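Local coordinates for protein leucine aminopeptidase (Legionella pneumophila, PDB 5GNE) that probably removes amino acids from the N-terminal ends of peptides as a zinc-dependent aminopeptidase of the M28 family, at residues 186-191 against 263-268; 207-212 against 232-237; 240-245 against 317-322. All blocks are in the same frame, centred on the assembly; numbering follows the deposited sequence.

Interaction 1 of 3, residues 186-191 against 263-268; sequences IVIGAH and MQLDQA. With ZN (zinc ion), chain D.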
loop_
_atom_site.group_PDB
_atom_site.type_symbol
_atom_site.label_atom_id
_atom_site.label_comp_id
_atom_site.label_asym_id
_atom_site.label_seq_id
_atom_site.Cartn_x
_atom_site.Cartn_y
_atom_site.Cartn_z
ATOM N N ILE A 186 -5.135 -5.854 -12.635
ATOM C CA ILE A 186 -5.630 -5.314 -11.399
ATOM C C ILE A 186 -4.505 -5.470 -10.415
ATOM O O ILE A 186 -3.812 -6.464 -10.446
ATOM C CB ILE A 186 -6.896 -6.016 -10.937
ATOM C CG1 ILE A 186 -7.997 -5.751 -11.951
ATOM C CG2 ILE A 186 -7.367 -5.480 -9.596
ATOM C CD1 ILE A 186 -9.105 -6.730 -11.801
ATOM N N VAL A 187 -4.272 -4.442 -9.605
ATOM C CA VAL A 187 -3.220 -4.481 -8.607
ATOM C C VAL A 187 -3.794 -4.329 -7.191
ATOM O O VAL A 187 -4.581 -3.403 -6.904
ATOM C CB VAL A 187 -2.162 -3.388 -8.859
ATOM C CG1 VAL A 187 -1.146 -3.361 -7.738
ATOM C CG2 VAL A 187 -1.472 -3.610 -10.194
ATOM N N ILE A 188 -3.380 -5.235 -6.323
ATOM C CA ILE A 188 -3.611 -5.156 -4.895
ATOM C C ILE A 188 -2.258 -4.990 -4.204
ATOM O O ILE A 188 -1.311 -5.748 -4.488
ATOM C CB ILE A 188 -4.265 -6.453 -4.323
ATOM C CG1 ILE A 188 -5.332 -7.009 -5.265
ATOM C CG2 ILE A 188 -4.789 -6.204 -2.914
ATOM C CD1 ILE A 188 -6.495 -6.066 -5.461
ATOM N N GLY A 189 -2.150 -4.068 -3.269
ATOM C CA GLY A 189 -0.879 -3.852 -2.607
ATOM C C GLY A 189 -1.038 -3.529 -1.138
ATOM O O GLY A 189 -2.080 -3.036 -0.704
ATOM N N ALA A 190 0.008 -3.813 -0.374
ATOM C CA ALA A 190 0.082 -3.451 1.038
ATOM C C ALA A 190 1.556 -3.331 1.352
ATOM O O ALA A 190 2.369 -3.895 0.639
ATOM C CB ALA A 190 -0.590 -4.522 1.909
ATOM N N HIS A 191 1.937 -2.601 2.378
ATOM C CA HIS A 191 3.356 -2.523 2.684
ATOM C C HIS A 191 3.740 -3.435 3.840
ATOM O O HIS A 191 2.980 -3.593 4.793
ATOM C CB HIS A 191 3.785 -1.079 2.946
ATOM C CG HIS A 191 3.370 -0.503 4.267
ATOM N ND1 HIS A 191 4.160 -0.606 5.392
ATOM C CD2 HIS A 191 2.325 0.283 4.612
ATOM C CE1 HIS A 191 3.589 0.042 6.397
ATOM N NE2 HIS A 191 2.478 0.594 5.954
ATOM N N MET A 263 -5.727 -1.088 -5.748
ATOM C CA MET A 263 -6.215 -1.030 -4.367
ATOM C C MET A 263 -5.066 -1.030 -3.386
ATOM O O MET A 263 -4.166 -1.851 -3.482
ATOM C CB MET A 263 -7.095 -2.213 -4.045
ATOM C CG MET A 263 -7.644 -2.237 -2.569
ATOM S SD MET A 263 -8.813 -3.522 -2.307
ATOM C CE MET A 263 -10.224 -2.693 -2.842
ATOM N N GLN A 264 -5.105 -0.087 -2.447
ATOM C CA GLN A 264 -4.113 -0.020 -1.383
ATOM C C GLN A 264 -4.732 -0.391 -0.073
ATOM O O GLN A 264 -5.770 0.169 0.336
ATOM C CB GLN A 264 -3.497 1.369 -1.290
ATOM C CG GLN A 264 -2.585 1.575 -0.111
ATOM C CD GLN A 264 -1.258 0.853 -0.186
ATOM O OE1 GLN A 264 -0.981 0.109 -1.129
ATOM N NE2 GLN A 264 -0.411 1.079 0.837
ATOM N N LEU A 265 -4.084 -1.330 0.596
ATOM C CA LEU A 265 -4.505 -1.789 1.898
ATOM C C LEU A 265 -3.475 -1.369 2.920
ATOM O O LEU A 265 -2.461 -2.036 3.096
ATOM C CB LEU A 265 -4.667 -3.304 1.882
ATOM C CG LEU A 265 -5.792 -3.786 0.952
ATOM C CD1 LEU A 265 -5.673 -5.272 0.675
ATOM C CD2 LEU A 265 -7.173 -3.472 1.575
ATOM N N ASP A 266 -3.736 -0.268 3.603
ATOM C CA ASP A 266 -2.862 0.188 4.655
ATOM C C ASP A 266 -3.719 0.432 5.913
ATOM O O ASP A 266 -4.501 1.382 5.969
ATOM C CB ASP A 266 -2.126 1.431 4.159
ATOM C CG ASP A 266 -0.926 1.778 4.982
ATOM O OD1 ASP A 266 -0.681 1.116 6.012
ATOM O OD2 ASP A 266 -0.200 2.703 4.562
ATOM N N GLN A 267 -3.492 -0.390 6.939
ATOM C CA GLN A 267 -4.335 -0.458 8.153
ATOM C C GLN A 267 -5.756 -0.901 7.858
ATOM O O GLN A 267 -6.636 -0.082 7.581
ATOM C CB GLN A 267 -4.355 0.861 8.896
ATOM C CG GLN A 267 -3.008 1.195 9.438
ATOM C CD GLN A 267 -2.888 2.648 9.772
ATOM O OE1 GLN A 267 -3.642 3.167 10.591
ATOM N NE2 GLN A 267 -1.940 3.318 9.144
ATOM N N ALA A 268 -5.938 -2.218 7.832
ATOM C CA ALA A 268 -7.247 -2.817 7.581
ATOM C C ALA A 268 -7.843 -3.550 8.784
ATOM O O ALA A 268 -8.727 -4.393 8.606
ATOM C CB ALA A 268 -7.154 -3.755 6.415
HETATM ZN ZN ZN D . 0.910 2.081 6.710
#
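One zinc site of this M28 peptidase lies where two neighbouring parallel strands run out at their C-terminal ends, and His191 and Asp266 meet there across the metal. His191 NE2 binds the zinc ion at 2.3 Å. Asp266 grips it unevenly with both carboxylate oxygens, OD1 lying 2.0 Å and OD2 2.5 Å from the zinc. The carboxylate stands at the edge of the imidazole, nearly perpendicular to it (planes 83° apart), and Asp204 completes the protein ligands. The imidazole reaches the metal because chi1 of 75° sets CG between the backbone N and the carbonyl carbon, while its ND1 is hydrogen-bonded to Asp193.

Behind the metal, the backbones of 186-191 and 263-268 are joined by three hydrogen bonds. Met263 N gives to Val187 O (2.8 Å), Met263 O takes from Gly189 N, and Leu265 N gives to Gly189 O (2.9 Å), so Gly189 is held through both its N and its O. On the face carrying Ile188 and Met263, the two side chains lie side by side, and Ile188 CG2 touches Leu265 CD1 at 3.8 Å. Ala190 CB packs on Leu265 O at 3.3 Å. The bent side chain of Gln264 occupies the other face, its NE2 hydrogen-bonded to Ser316 and Asp317.

Ser316 OG is also hydrogen-bonded to Asp266 OD2, the more distant zinc ligand, and so acts as a second-shell anchor for the carboxylate. The imidazole is fixed through both nitrogens, and its pairing with Asp193 would probably make His191 a more electron-rich zinc ligand.

Interaction 2 of 3, residues 207-212 against 232-237; sequences SGISVE and FIAYAA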
loop_
_atom_site.group_PDB
_atom_site.type_symbol
_atom_site.label_atom_id
_atom_site.label_comp_id
_atom_site.label_asym_id
_atom_site.label_seq_id
_atom_site.Cartn_x
_atom_site.Cartn_y
_atom_site.Cartn_z
ATOM N N SER A 207 -1.941 -6.183 8.963
ATOM C CA SER A 207 -3.343 -6.311 8.571
ATOM C C SER A 207 -3.512 -6.303 7.044
ATOM O O SER A 207 -4.035 -7.278 6.468
ATOM C CB SER A 207 -4.205 -5.227 9.237
ATOM O OG SER A 207 -3.958 -3.918 8.749
ATOM N N GLY A 208 -3.074 -5.218 6.399
ATOM C CA GLY A 208 -3.167 -5.137 4.960
ATOM C C GLY A 208 -2.560 -6.330 4.243
ATOM O O GLY A 208 -3.193 -6.929 3.375
ATOM N N ILE A 209 -1.350 -6.706 4.634
ATOM C CA ILE A 209 -0.697 -7.880 4.070
ATOM C C ILE A 209 -1.555 -9.131 4.253
ATOM O O ILE A 209 -1.760 -9.900 3.315
ATOM C CB ILE A 209 0.665 -8.147 4.734
ATOM C CG1 ILE A 209 1.678 -7.088 4.319
ATOM C CG2 ILE A 209 1.159 -9.548 4.373
ATOM C CD1 ILE A 209 2.077 -7.186 2.862
ATOM N N SER A 210 -2.054 -9.345 5.461
ATOM C CA SER A 210 -2.827 -10.558 5.706
ATOM C C SER A 210 -4.067 -10.603 4.812
ATOM O O SER A 210 -4.438 -11.652 4.281
ATOM C CB SER A 210 -3.212 -10.668 7.193
ATOM O OG SER A 210 -4.248 -9.754 7.527
ATOM N N VAL A 211 -4.734 -9.466 4.689
ATOM C CA VAL A 211 -5.948 -9.400 3.890
ATOM C C VAL A 211 -5.709 -9.790 2.439
ATOM O O VAL A 211 -6.479 -10.555 1.861
ATOM C CB VAL A 211 -6.573 -8.005 3.977
ATOM C CG1 VAL A 211 -7.639 -7.790 2.885
ATOM C CG2 VAL A 211 -7.163 -7.816 5.394
ATOM N N GLU A 212 -4.630 -9.296 1.852
ATOM C CA GLU A 212 -4.374 -9.588 0.448
ATOM C C GLU A 212 -3.861 -10.999 0.281
ATOM O O GLU A 212 -4.095 -11.614 -0.775
ATOM C CB GLU A 212 -3.419 -8.556 -0.184
ATOM C CG GLU A 212 -1.970 -8.620 0.236
ATOM C CD GLU A 212 -1.087 -7.674 -0.590
ATOM O OE1 GLU A 212 -1.501 -7.233 -1.689
ATOM O OE2 GLU A 212 0.013 -7.336 -0.113
ATOM N N PHE A 232 -0.573 -9.176 -6.681
ATOM C CA PHE A 232 -0.565 -8.950 -5.255
ATOM C C PHE A 232 0.835 -8.507 -4.889
ATOM O O PHE A 232 1.805 -9.167 -5.245
ATOM C CB PHE A 232 -0.979 -10.193 -4.487
ATOM C CG PHE A 232 -2.363 -10.676 -4.825
ATOM C CD1 PHE A 232 -2.565 -11.539 -5.899
ATOM C CD2 PHE A 232 -3.457 -10.280 -4.073
ATOM C CE1 PHE A 232 -3.838 -11.987 -6.216
ATOM C CE2 PHE A 232 -4.723 -10.718 -4.383
ATOM C CZ PHE A 232 -4.917 -11.576 -5.453
ATOM N N ILE A 233 0.932 -7.362 -4.220
ATOM C CA ILE A 233 2.203 -6.739 -3.938
ATOM C C ILE A 233 2.455 -6.436 -2.465
ATOM O O ILE A 233 1.595 -5.937 -1.745
ATOM C CB ILE A 233 2.365 -5.427 -4.748
ATOM C CG1 ILE A 233 2.126 -5.701 -6.242
ATOM C CG2 ILE A 233 3.752 -4.893 -4.586
ATOM C CD1 ILE A 233 2.221 -4.511 -7.123
ATOM N N ALA A 234 3.655 -6.778 -2.023
ATOM C CA ALA A 234 4.190 -6.363 -0.727
ATOM C C ALA A 234 5.284 -5.286 -0.881
ATOM O O ALA A 234 6.423 -5.592 -1.287
ATOM C CB ALA A 234 4.737 -7.576 0.015
ATOM N N TYR A 235 4.935 -4.035 -0.608
ATOM C CA TYR A 235 5.881 -2.934 -0.730
ATOM C C TYR A 235 6.900 -2.926 0.391
ATOM O O TYR A 235 6.554 -3.003 1.574
ATOM C CB TYR A 235 5.158 -1.570 -0.743
ATOM C CG TYR A 235 4.049 -1.464 -1.767
ATOM C CD1 TYR A 235 4.339 -1.485 -3.118
ATOM C CD2 TYR A 235 2.714 -1.376 -1.384
ATOM C CE1 TYR A 235 3.332 -1.391 -4.073
ATOM C CE2 TYR A 235 1.702 -1.278 -2.335
ATOM C CZ TYR A 235 2.015 -1.279 -3.676
ATOM O OH TYR A 235 1.019 -1.186 -4.623
ATOM N N ALA A 236 8.163 -2.791 0.013
ATOM C CA ALA A 236 9.214 -2.519 0.989
ATOM C C ALA A 236 9.166 -1.045 1.398
ATOM O O ALA A 236 8.613 -0.229 0.692
ATOM C CB ALA A 236 10.558 -2.854 0.403
ATOM N N ALA A 237 9.744 -0.728 2.548
ATOM C CA ALA A 237 10.141 0.631 2.886
ATOM C C ALA A 237 9.075 1.716 2.737
ATOM O O ALA A 237 9.396 2.888 2.439
ATOM C CB ALA A 237 11.358 1.005 2.015
#
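Glu212 reaches from helix 202-221 to the backbone of strand 230-235, bringing its OE2 to 2.7 Å from Ile233 O. So short an approach of two oxygens is consistent with a protonated carboxyl group, in an acid buried between a helix and a sheet. With chi1 at 72°, CG sits between the backbone N and the carbonyl carbon of Glu212; beyond it the chain is extended, and this stretch carries the carboxyl group to the strand. OE1 lies farther from the same carbonyl, 3.4 Å from Ile233 O, and comes within 4.1 Å of Phe232 CB.

The backbone of Glu212 takes part too. Phe232 turns its CG away from its own carbonyl carbon (chi1 -60°), which brings the ring alongside the Glu212 backbone, and CD2 comes to 3.6 Å from Glu212 O. One turn earlier, Ile209 extends its CD1 branch to Ala234 CB at 3.9 Å, the apolar half of the contact. CD1 meets the side of the Ala234 methyl group. Ile233, between the two, points its side chain to the far face of the sheet, where Val248 and Phe252 of helix 243-254 receive it.

The helix and strand segments run nearly antiparallel, 161° between their directions and 9.4 Å apart at closest approach, as expected within a beta-alpha-beta crossover. Strand 185-191 leads into helix 202-221, which returns to strand 230-235 beside it; Ile209 and Glu212 therefore also touch Ala190 of the first strand, while Ile369 of helix 355-373 packs against Phe232.

Interaction 3 of 3, residues 240-245 against 317-322; sequences RGLIGS and DHVNWT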
loop_
_atom_site.group_PDB
_atom_site.type_symbol
_atom_site.label_atom_id
_atom_site.label_comp_id
_atom_site.label_asym_id
_atom_site.label_seq_id
_atom_site.Cartn_x
_atom_site.Cartn_y
_atom_site.Cartn_z
ATOM N N ARG A 240 9.677 4.687 4.726
ATOM C CA ARG A 240 10.811 5.524 4.289
ATOM C C ARG A 240 10.413 6.384 3.090
ATOM O O ARG A 240 10.998 6.279 2.013
ATOM C CB ARG A 240 12.029 4.639 3.925
ATOM C CG ARG A 240 12.266 3.502 4.939
ATOM C CD ARG A 240 12.774 4.035 6.293
ATOM N NE ARG A 240 12.944 2.936 7.226
ATOM C CZ ARG A 240 13.681 2.953 8.335
ATOM N NH1 ARG A 240 14.389 4.023 8.675
ATOM N NH2 ARG A 240 13.734 1.860 9.089
ATOM N N GLY A 241 9.402 7.220 3.266
ATOM C CA GLY A 241 8.930 8.075 2.192
ATOM C C GLY A 241 8.397 7.345 0.973
ATOM O O GLY A 241 8.600 7.775 -0.168
ATOM N N LEU A 242 7.751 6.211 1.216
ATOM C CA LEU A 242 7.068 5.452 0.161
ATOM C C LEU A 242 8.007 4.953 -0.927
ATOM O O LEU A 242 7.582 4.699 -2.053
ATOM C CB LEU A 242 5.953 6.291 -0.488
ATOM C CG LEU A 242 5.069 7.125 0.445
ATOM C CD1 LEU A 242 3.952 7.813 -0.346
ATOM C CD2 LEU A 242 4.528 6.298 1.575
ATOM N N ILE A 243 9.278 4.774 -0.600
ATOM C CA ILE A 243 10.247 4.488 -1.658
ATOM C C ILE A 243 10.077 3.089 -2.282
ATOM O O ILE A 243 10.325 2.933 -3.481
ATOM C CB ILE A 243 11.711 4.697 -1.170
ATOM C CG1 ILE A 243 12.676 4.666 -2.371
ATOM C CG2 ILE A 243 12.083 3.679 -0.121
ATOM C CD1 ILE A 243 14.157 4.862 -2.034
ATOM N N GLY A 244 9.624 2.091 -1.513
ATOM C CA GLY A 244 9.419 0.765 -2.089
ATOM C C GLY A 244 8.448 0.751 -3.266
ATOM O O GLY A 244 8.823 0.317 -4.388
ATOM N N SER A 245 7.227 1.253 -3.055
ATOM C CA SER A 245 6.236 1.333 -4.126
ATOM C C SER A 245 6.685 2.275 -5.254
ATOM O O SER A 245 6.256 2.121 -6.395
ATOM C CB SER A 245 4.874 1.805 -3.600
ATOM O OG SER A 245 4.998 2.950 -2.785
ATOM N N ASP A 317 1.183 4.197 -0.191
ATOM C CA ASP A 317 1.760 3.784 -1.472
ATOM C C ASP A 317 0.905 4.140 -2.686
ATOM O O ASP A 317 1.436 4.296 -3.783
ATOM C CB ASP A 317 2.052 2.284 -1.446
ATOM C CG ASP A 317 3.040 1.923 -0.346
ATOM O OD1 ASP A 317 4.179 2.414 -0.429
ATOM O OD2 ASP A 317 2.684 1.161 0.598
ATOM N N HIS A 318 -0.410 4.258 -2.490
ATOM C CA HIS A 318 -1.314 4.637 -3.568
ATOM C C HIS A 318 -0.840 5.908 -4.275
ATOM O O HIS A 318 -0.974 6.027 -5.494
ATOM C CB HIS A 318 -2.744 4.809 -3.042
ATOM C CG HIS A 318 -2.905 5.931 -2.074
ATOM N ND1 HIS A 318 -2.306 5.933 -0.831
ATOM C CD2 HIS A 318 -3.587 7.098 -2.165
ATOM C CE1 HIS A 318 -2.611 7.052 -0.195
ATOM N NE2 HIS A 318 -3.388 7.775 -0.983
ATOM N N VAL A 319 -0.225 6.801 -3.510
ATOM C CA VAL A 319 0.326 8.064 -4.013
ATOM C C VAL A 319 1.304 7.863 -5.168
ATOM O O VAL A 319 1.291 8.625 -6.135
ATOM C CB VAL A 319 0.983 8.853 -2.850
ATOM C CG1 VAL A 319 1.909 9.945 -3.342
ATOM C CG2 VAL A 319 -0.118 9.448 -1.965
ATOM N N ASN A 320 2.168 6.866 -5.079
ATOM C CA ASN A 320 3.076 6.596 -6.192
ATOM C C ASN A 320 2.340 6.154 -7.467
ATOM O O ASN A 320 2.715 6.532 -8.587
ATOM C CB ASN A 320 4.123 5.589 -5.778
ATOM C CG ASN A 320 5.188 6.212 -4.888
ATOM O OD1 ASN A 320 5.684 7.296 -5.178
ATOM N ND2 ASN A 320 5.512 5.549 -3.776
ATOM N N TRP A 321 1.271 5.386 -7.307
ATOM C CA TRP A 321 0.476 5.044 -8.473
ATOM C C TRP A 321 -0.227 6.278 -9.086
ATOM O O TRP A 321 -0.153 6.488 -10.301
ATOM C CB TRP A 321 -0.557 3.951 -8.120
ATOM C CG TRP A 321 0.066 2.619 -7.816
ATOM C CD1 TRP A 321 0.364 2.131 -6.581
ATOM C CD2 TRP A 321 0.521 1.612 -8.767
ATOM N NE1 TRP A 321 0.956 0.873 -6.690
ATOM C CE2 TRP A 321 1.055 0.533 -8.012
ATOM C CE3 TRP A 321 0.502 1.515 -10.165
ATOM C CZ2 TRP A 321 1.578 -0.623 -8.607
ATOM C CZ3 TRP A 321 1.031 0.345 -10.771
ATOM C CH2 TRP A 321 1.561 -0.698 -9.989
ATOM N N THR A 322 -0.938 7.072 -8.283
ATOM C CA THR A 322 -1.666 8.170 -8.877
ATOM C C THR A 322 -0.687 9.197 -9.467
ATOM O O THR A 322 -0.986 9.799 -10.481
ATOM C CB THR A 322 -2.661 8.842 -7.915
ATOM O OG1 THR A 322 -2.078 9.976 -7.272
ATOM C CG2 THR A 322 -3.129 7.873 -6.900
HETATM O O HOH W 1 6.839 1.832 -0.169
#
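Ser245 and Asp317 meet where the first turn of helix 243-254 faces the start of helix 318-323, beside the two-zinc centre of the M28 peptidase fold. The approach to helix 243-254 is a type I' turn from Arg240 to Ile243, with Leu242 at the N-cap position.

The dense part is a chain of hydrogen bonds through one hydroxyl. Ser245 OG donates to Asp317 OD1 at 2.6 Å, arriving on the anti side of the carboxylate and 25° out of its plane, and accepts from Asn320 ND2 at 2.8 Å. The hydrogen bond from the amide N-H is fairly straight (154°) and lies nearly in the amide plane. The hydroxyl can serve both partners because chi1 of 48° tucks OG between the backbone N and the carbonyl carbon, on the side facing the other helix. Asn320 ND2 also gives a weak, bent bond to Leu242 O (2.8 Å), while its OD1 is hydrogen-bonded to the hydroxyl of Tyr64. Asp317 OD2 is taken by Gln264, so both carboxylate oxygens are engaged.

The other end is apolar and has no hydrogen bonds; it is looser only in that a single branch of Leu242 meets Val319. The two side chains cross at about a right angle, with Leu242 CD1 4.0 Å from Val319 CB; Leu59 of strand 59-60 packs against Leu242.

Beside the direct Ser245-Asp317 bond, an ordered water also links Ser245 N to the carboxylate. It accepts from Ser245 N at 3.0 Å and donates to Asp317 OD1 at 2.7 Å, giving that oxygen a second donor besides Ser245 OG.

In the fold
From the N terminus, strand 185-191 opens interaction 1, and helix 202-221 follows it and returns to strand 230-235, closing the short loop of interaction 2. Strand 259-264 then brings 263-268 back beside 186-191, closing the loop of interaction 1 around the whole of interaction 2. Interaction 3 opens inside that loop at 240-245 and closes beyond it at 317-322, so interactions 1 and 3 cross. Strand 185-191, between strands 230-235 and 259-264, links interactions 1 and 2 in one sheet. Interaction 3 lies against that sheet through Gln264 with Asp317 and Tyr235 with Trp321, tying the first turns of helices 243-254 and 318-323 to the strand ends around the zinc ions.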